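Local structure of aspartokinase (Synechocystis, 3L76) at residues M194-L208 with L432-Q444. The protein probably catalyses the ATP-dependent phosphorylation of the beta-carboxyl group of aspartate, and binds lysine and threonine at its ACT domains. Numbering follows the deposited sequence.
Sequences MAEITCDEMLELASL and LPAVRGVALDQDQ
The interface between the amino acid kinase domain and the C-terminal ACT domains runs through this contact, where the helix 199-204, opened by a capping box of Thr-198 and Glu-201, faces the start of strand 437-453. Arg-436 and Glu-201 form its salt bridge: NH1 of Arg-436 donates to OE2 of Glu-201 over 3.0 Å, OE2 meeting the guanidinium at its edge, in its plane, with the carboxylate plane turned 78° from it. In the capping box Glu-201 N donates to OG1 of Thr-198, and Thr-198 N donates back to OE2 of Glu-201 (3.0 Å). The places of both acceptors are less sure, OE2 being modelled too close to CD of Arg-436 and OG1 too close to CG of Glu-201. CG of Arg-436 stands anti to the backbone N (chi1 -176°), and bends at chi2 and chi3 carry the chain past CG1 of Ile-197. The backbone O of Glu-196 sits over one guanidinium face without a hydrogen bond. With an alanine in place of Arg-436, the Glu-201 carboxylate is likely to lose its cross-domain charge partner, and a gap would probably open beside Ile-197. Farther along, CE of Met-194 reaches O of Arg-436 at 3.6 Å, while CD1 and CD2 of Leu-205 lie against the backbone of Gly-437. CD1 of Leu-208 touches CB of Ala-439. Arg-436 and Gly-437 form a classic beta bulge opposite Val-533 of strand 520-533, which Leu-205 also touches; Val-438 turns to helix 577-587, and helix 215-224 packs on Cys-199 and Leu-203.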
loop_
_atom_site.group_PDB
_atom_site.type_symbol
_atom_site.label_atom_id
_atom_site.label_comp_id
_atom_site.label_asym_id
_atom_site.label_seq_id
_atom_site.Cartn_x
_atom_site.Cartn_y
_atom_site.Cartn_z
ATOM N N MET A 194 -19.353 -27.164 18.060
ATOM C CA MET A 194 -20.571 -27.314 17.281
ATOM C C MET A 194 -20.241 -27.864 15.913
ATOM O O MET A 194 -19.299 -27.408 15.254
ATOM C CB MET A 194 -21.274 -25.971 17.105
ATOM C CG MET A 194 -21.683 -25.288 18.389
ATOM S SD MET A 194 -22.612 -23.784 18.065
ATOM C CE MET A 194 -22.916 -23.202 19.733
ATOM N N ALA A 195 -21.023 -28.841 15.475
ATOM C CA ALA A 195 -20.909 -29.296 14.092
ATOM C C ALA A 195 -21.657 -28.322 13.184
ATOM O O ALA A 195 -21.135 -27.872 12.164
ATOM C CB ALA A 195 -21.465 -30.702 13.941
ATOM N N GLU A 196 -22.881 -27.995 13.589
ATOM C CA GLU A 196 -23.768 -27.137 12.821
ATOM C C GLU A 196 -24.324 -26.030 13.684
ATOM O O GLU A 196 -24.567 -26.220 14.869
ATOM C CB GLU A 196 -24.952 -27.936 12.268
ATOM C CG GLU A 196 -24.690 -28.615 10.937
ATOM C CD GLU A 196 -25.968 -29.065 10.259
ATOM O OE1 GLU A 196 -27.054 -28.808 10.823
ATOM O OE2 GLU A 196 -25.883 -29.667 9.164
ATOM N N ILE A 197 -24.535 -24.870 13.077
ATOM C CA ILE A 197 -25.263 -23.793 13.726
ATOM C C ILE A 197 -25.982 -23.003 12.640
ATOM O O ILE A 197 -25.466 -22.878 11.528
ATOM C CB ILE A 197 -24.338 -22.868 14.541
ATOM C CG1 ILE A 197 -25.179 -21.876 15.361
ATOM C CG2 ILE A 197 -23.371 -22.119 13.626
ATOM C CD1 ILE A 197 -24.377 -20.912 16.221
ATOM N N THR A 198 -27.177 -22.491 12.937
ATOM C CA THR A 198 -27.891 -21.692 11.943
ATOM C C THR A 198 -27.378 -20.256 11.915
ATOM O O THR A 198 -26.858 -19.751 12.906
ATOM C CB THR A 198 -29.436 -21.683 12.144
ATOM O OG1 THR A 198 -29.791 -20.855 13.256
ATOM C CG2 THR A 198 -29.981 -23.079 12.345
ATOM N N CYS A 199 -27.506 -19.609 10.764
ATOM C CA CYS A 199 -27.162 -18.206 10.651
ATOM C C CYS A 199 -27.825 -17.440 11.783
ATOM O O CYS A 199 -27.166 -16.696 12.516
ATOM C CB CYS A 199 -27.616 -17.645 9.299
ATOM S SG CYS A 199 -26.683 -18.306 7.883
ATOM N N ASP A 200 -29.131 -17.631 11.932
ATOM C CA ASP A 200 -29.879 -16.879 12.922
ATOM C C ASP A 200 -29.352 -17.139 14.331
ATOM O O ASP A 200 -29.213 -16.208 15.128
ATOM C CB ASP A 200 -31.374 -17.160 12.804
ATOM C CG ASP A 200 -32.010 -16.410 11.656
ATOM O OD1 ASP A 200 -31.507 -15.324 11.316
ATOM O OD2 ASP A 200 -33.013 -16.886 11.097
ATOM N N GLU A 201 -29.029 -18.398 14.615
ATOM C CA GLU A 201 -28.459 -18.764 15.897
ATOM C C GLU A 201 -27.119 -18.093 16.051
ATOM O O GLU A 201 -26.800 -17.582 17.111
ATOM C CB GLU A 201 -28.303 -20.283 16.022
ATOM C CG GLU A 201 -29.617 -21.039 16.091
ATOM C CD GLU A 201 -29.434 -22.537 16.041
ATOM O OE1 GLU A 201 -30.375 -23.256 16.426
ATOM O OE2 GLU A 201 -28.357 -22.993 15.615
ATOM N N MET A 202 -26.335 -18.097 14.977
ATOM C CA MET A 202 -24.991 -17.542 15.009
ATOM C C MET A 202 -25.068 -16.055 15.291
ATOM O O MET A 202 -24.236 -15.500 16.006
ATOM C CB MET A 202 -24.276 -17.801 13.686
ATOM C CG MET A 202 -22.797 -17.391 13.662
ATOM S SD MET A 202 -21.777 -18.313 14.819
ATOM C CE MET A 202 -21.335 -17.038 16.001
ATOM N N LEU A 203 -26.082 -15.416 14.725
ATOM C CA LEU A 203 -26.309 -14.000 14.959
ATOM C C LEU A 203 -26.705 -13.729 16.415
ATOM O O LEU A 203 -26.164 -12.831 17.049
ATOM C CB LEU A 203 -27.364 -13.453 13.989
ATOM C CG LEU A 203 -26.943 -13.382 12.509
ATOM C CD1 LEU A 203 -28.104 -13.026 11.595
ATOM C CD2 LEU A 203 -25.822 -12.380 12.309
ATOM N N GLU A 204 -27.630 -14.511 16.954
ATOM C CA GLU A 204 -28.044 -14.294 18.339
ATOM C C GLU A 204 -26.924 -14.653 19.311
ATOM O O GLU A 204 -26.890 -14.152 20.429
ATOM C CB GLU A 204 -29.333 -15.050 18.683
ATOM C CG GLU A 204 -30.598 -14.468 18.056
ATOM C CD GLU A 204 -30.999 -13.112 18.645
ATOM O OE1 GLU A 204 -30.203 -12.496 19.375
ATOM O OE2 GLU A 204 -32.117 -12.642 18.355
ATOM N N LEU A 205 -26.003 -15.509 18.871
ATOM C CA LEU A 205 -24.857 -15.903 19.690
ATOM C C LEU A 205 -23.579 -15.233 19.182
ATOM O O LEU A 205 -22.486 -15.783 19.308
ATOM C CB LEU A 205 -24.683 -17.430 19.704
ATOM C CG LEU A 205 -25.752 -18.254 20.436
ATOM C CD1 LEU A 205 -25.792 -19.721 19.978
ATOM C CD2 LEU A 205 -25.573 -18.163 21.951
ATOM N N ALA A 206 -23.726 -14.044 18.610
ATOM C CA ALA A 206 -22.593 -13.281 18.080
ATOM C C ALA A 206 -21.331 -13.368 18.932
ATOM O O ALA A 206 -20.227 -13.514 18.407
ATOM C CB ALA A 206 -22.977 -11.832 17.884
ATOM N N SER A 207 -21.494 -13.268 20.244
ATOM C CA SER A 207 -20.359 -13.293 21.161
ATOM C C SER A 207 -19.560 -14.596 21.070
ATOM O O SER A 207 -18.346 -14.593 21.261
ATOM C CB SER A 207 -20.824 -13.063 22.607
ATOM O OG SER A 207 -21.348 -14.254 23.172
ATOM N N LEU A 208 -20.235 -15.709 20.793
ATOM C CA LEU A 208 -19.544 -16.989 20.617
ATOM C C LEU A 208 -18.636 -16.991 19.377
ATOM O O LEU A 208 -17.796 -17.870 19.209
ATOM C CB LEU A 208 -20.547 -18.149 20.553
ATOM C CG LEU A 208 -20.831 -18.962 21.825
ATOM C CD1 LEU A 208 -20.550 -18.169 23.116
ATOM C CD2 LEU A 208 -22.251 -19.489 21.792
ATOM N N LEU A 432 -34.872 -29.919 15.094
ATOM C CA LEU A 432 -34.091 -28.774 15.570
ATOM C C LEU A 432 -34.086 -28.699 17.102
ATOM O O LEU A 432 -35.150 -28.708 17.723
ATOM C CB LEU A 432 -34.644 -27.472 14.982
ATOM C CG LEU A 432 -33.680 -26.485 14.311
ATOM C CD1 LEU A 432 -32.735 -25.849 15.317
ATOM C CD2 LEU A 432 -32.895 -27.162 13.198
ATOM N N PRO A 433 -32.890 -28.615 17.720
ATOM C CA PRO A 433 -32.833 -28.637 19.188
ATOM C C PRO A 433 -33.374 -27.353 19.807
ATOM O O PRO A 433 -33.327 -26.300 19.167
ATOM C CB PRO A 433 -31.329 -28.745 19.488
ATOM C CG PRO A 433 -30.652 -28.976 18.169
ATOM C CD PRO A 433 -31.557 -28.409 17.131
ATOM N N ALA A 434 -33.859 -27.437 21.042
ATOM C CA ALA A 434 -34.390 -26.264 21.722
ATOM C C ALA A 434 -33.317 -25.198 21.967
ATOM O O ALA A 434 -33.538 -24.017 21.703
ATOM C CB ALA A 434 -35.050 -26.666 23.028
ATOM N N VAL A 435 -32.163 -25.627 22.478
ATOM C CA VAL A 435 -31.050 -24.727 22.762
ATOM C C VAL A 435 -29.781 -25.178 22.032
ATOM O O VAL A 435 -29.445 -26.354 22.044
ATOM C CB VAL A 435 -30.780 -24.656 24.279
ATOM C CG1 VAL A 435 -29.391 -24.092 24.575
ATOM C CG2 VAL A 435 -31.866 -23.837 24.967
ATOM N N ARG A 436 -29.077 -24.245 21.399
ATOM C CA ARG A 436 -27.841 -24.573 20.693
ATOM C C ARG A 436 -26.584 -24.160 21.463
ATOM O O ARG A 436 -25.584 -24.866 21.452
ATOM C CB ARG A 436 -27.835 -23.940 19.304
ATOM C CG ARG A 436 -26.631 -24.311 18.460
ATOM C CD ARG A 436 -27.067 -24.707 17.067
ATOM N NE ARG A 436 -27.277 -26.145 16.927
ATOM C CZ ARG A 436 -27.962 -26.714 15.939
ATOM N NH1 ARG A 436 -28.536 -25.971 15.003
ATOM N NH2 ARG A 436 -28.088 -28.032 15.894
ATOM N N GLY A 437 -26.636 -23.007 22.118
ATOM C CA GLY A 437 -25.523 -22.540 22.924
ATOM C C GLY A 437 -25.968 -21.533 23.965
ATOM O O GLY A 437 -27.079 -21.020 23.903
ATOM N N VAL A 438 -25.102 -21.246 24.927
ATOM C CA VAL A 438 -25.440 -20.323 25.999
ATOM C C VAL A 438 -24.279 -19.373 26.217
ATOM O O VAL A 438 -23.149 -19.685 25.869
ATOM C CB VAL A 438 -25.764 -21.066 27.320
ATOM C CG1 VAL A 438 -26.966 -21.966 27.135
ATOM C CG2 VAL A 438 -24.571 -21.868 27.780
ATOM N N ALA A 439 -24.556 -18.209 26.792
ATOM C CA ALA A 439 -23.520 -17.198 26.936
ATOM C C ALA A 439 -23.741 -16.285 28.144
ATOM O O ALA A 439 -24.840 -16.196 28.689
ATOM C CB ALA A 439 -23.399 -16.384 25.663
ATOM N N LEU A 440 -22.675 -15.600 28.535
ATOM C CA LEU A 440 -22.662 -14.792 29.726
ATOM C C LEU A 440 -22.010 -13.443 29.480
ATOM O O LEU A 440 -20.909 -13.381 28.961
ATOM C CB LEU A 440 -21.880 -15.505 30.827
ATOM C CG LEU A 440 -21.915 -14.771 32.183
ATOM C CD1 LEU A 440 -23.292 -14.882 32.846
ATOM C CD2 LEU A 440 -20.843 -15.282 33.118
ATOM N N ASP A 441 -22.673 -12.359 29.861
ATOM C CA ASP A 441 -22.009 -11.063 29.835
ATOM C C ASP A 441 -21.997 -10.414 31.226
ATOM O O ASP A 441 -23.055 -10.150 31.815
ATOM C CB ASP A 441 -22.629 -10.145 28.784
ATOM C CG ASP A 441 -21.884 -8.833 28.648
ATOM O OD1 ASP A 441 -21.129 -8.469 29.571
ATOM O OD2 ASP A 441 -22.050 -8.160 27.617
ATOM N N GLN A 442 -20.793 -10.168 31.746
ATOM C CA GLN A 442 -20.644 -9.584 33.074
ATOM C C GLN A 442 -19.908 -8.241 33.084
ATOM O O GLN A 442 -19.444 -7.791 34.121
ATOM C CB GLN A 442 -19.995 -10.586 34.033
ATOM C CG GLN A 442 -18.950 -11.459 33.393
ATOM C CD GLN A 442 -18.294 -12.437 34.356
ATOM O OE1 GLN A 442 -18.259 -12.216 35.570
ATOM N NE2 GLN A 442 -17.757 -13.523 33.814
ATOM N N ASP A 443 -19.835 -7.590 31.931
ATOM C CA ASP A 443 -19.169 -6.298 31.807
ATOM C C ASP A 443 -20.171 -5.158 31.735
ATOM O O ASP A 443 -19.820 -4.026 31.392
ATOM C CB ASP A 443 -18.302 -6.264 30.548
ATOM C CG ASP A 443 -17.021 -7.052 30.701
ATOM O OD1 ASP A 443 -17.092 -8.266 30.983
ATOM O OD2 ASP A 443 -15.938 -6.455 30.532
ATOM N N GLN A 444 -21.421 -5.455 32.058
ATOM C CA GLN A 444 -22.495 -4.501 31.844
ATOM C C GLN A 444 -23.019 -3.904 33.134
ATOM O O GLN A 444 -22.873 -4.487 34.196
ATOM C CB GLN A 444 -23.633 -5.174 31.099
ATOM C CG GLN A 444 -24.130 -4.388 29.910
ATOM C CD GLN A 444 -23.306 -4.620 28.661
ATOM O OE1 GLN A 444 -23.807 -5.080 27.645
ATOM N NE2 GLN A 444 -22.031 -4.310 28.743
#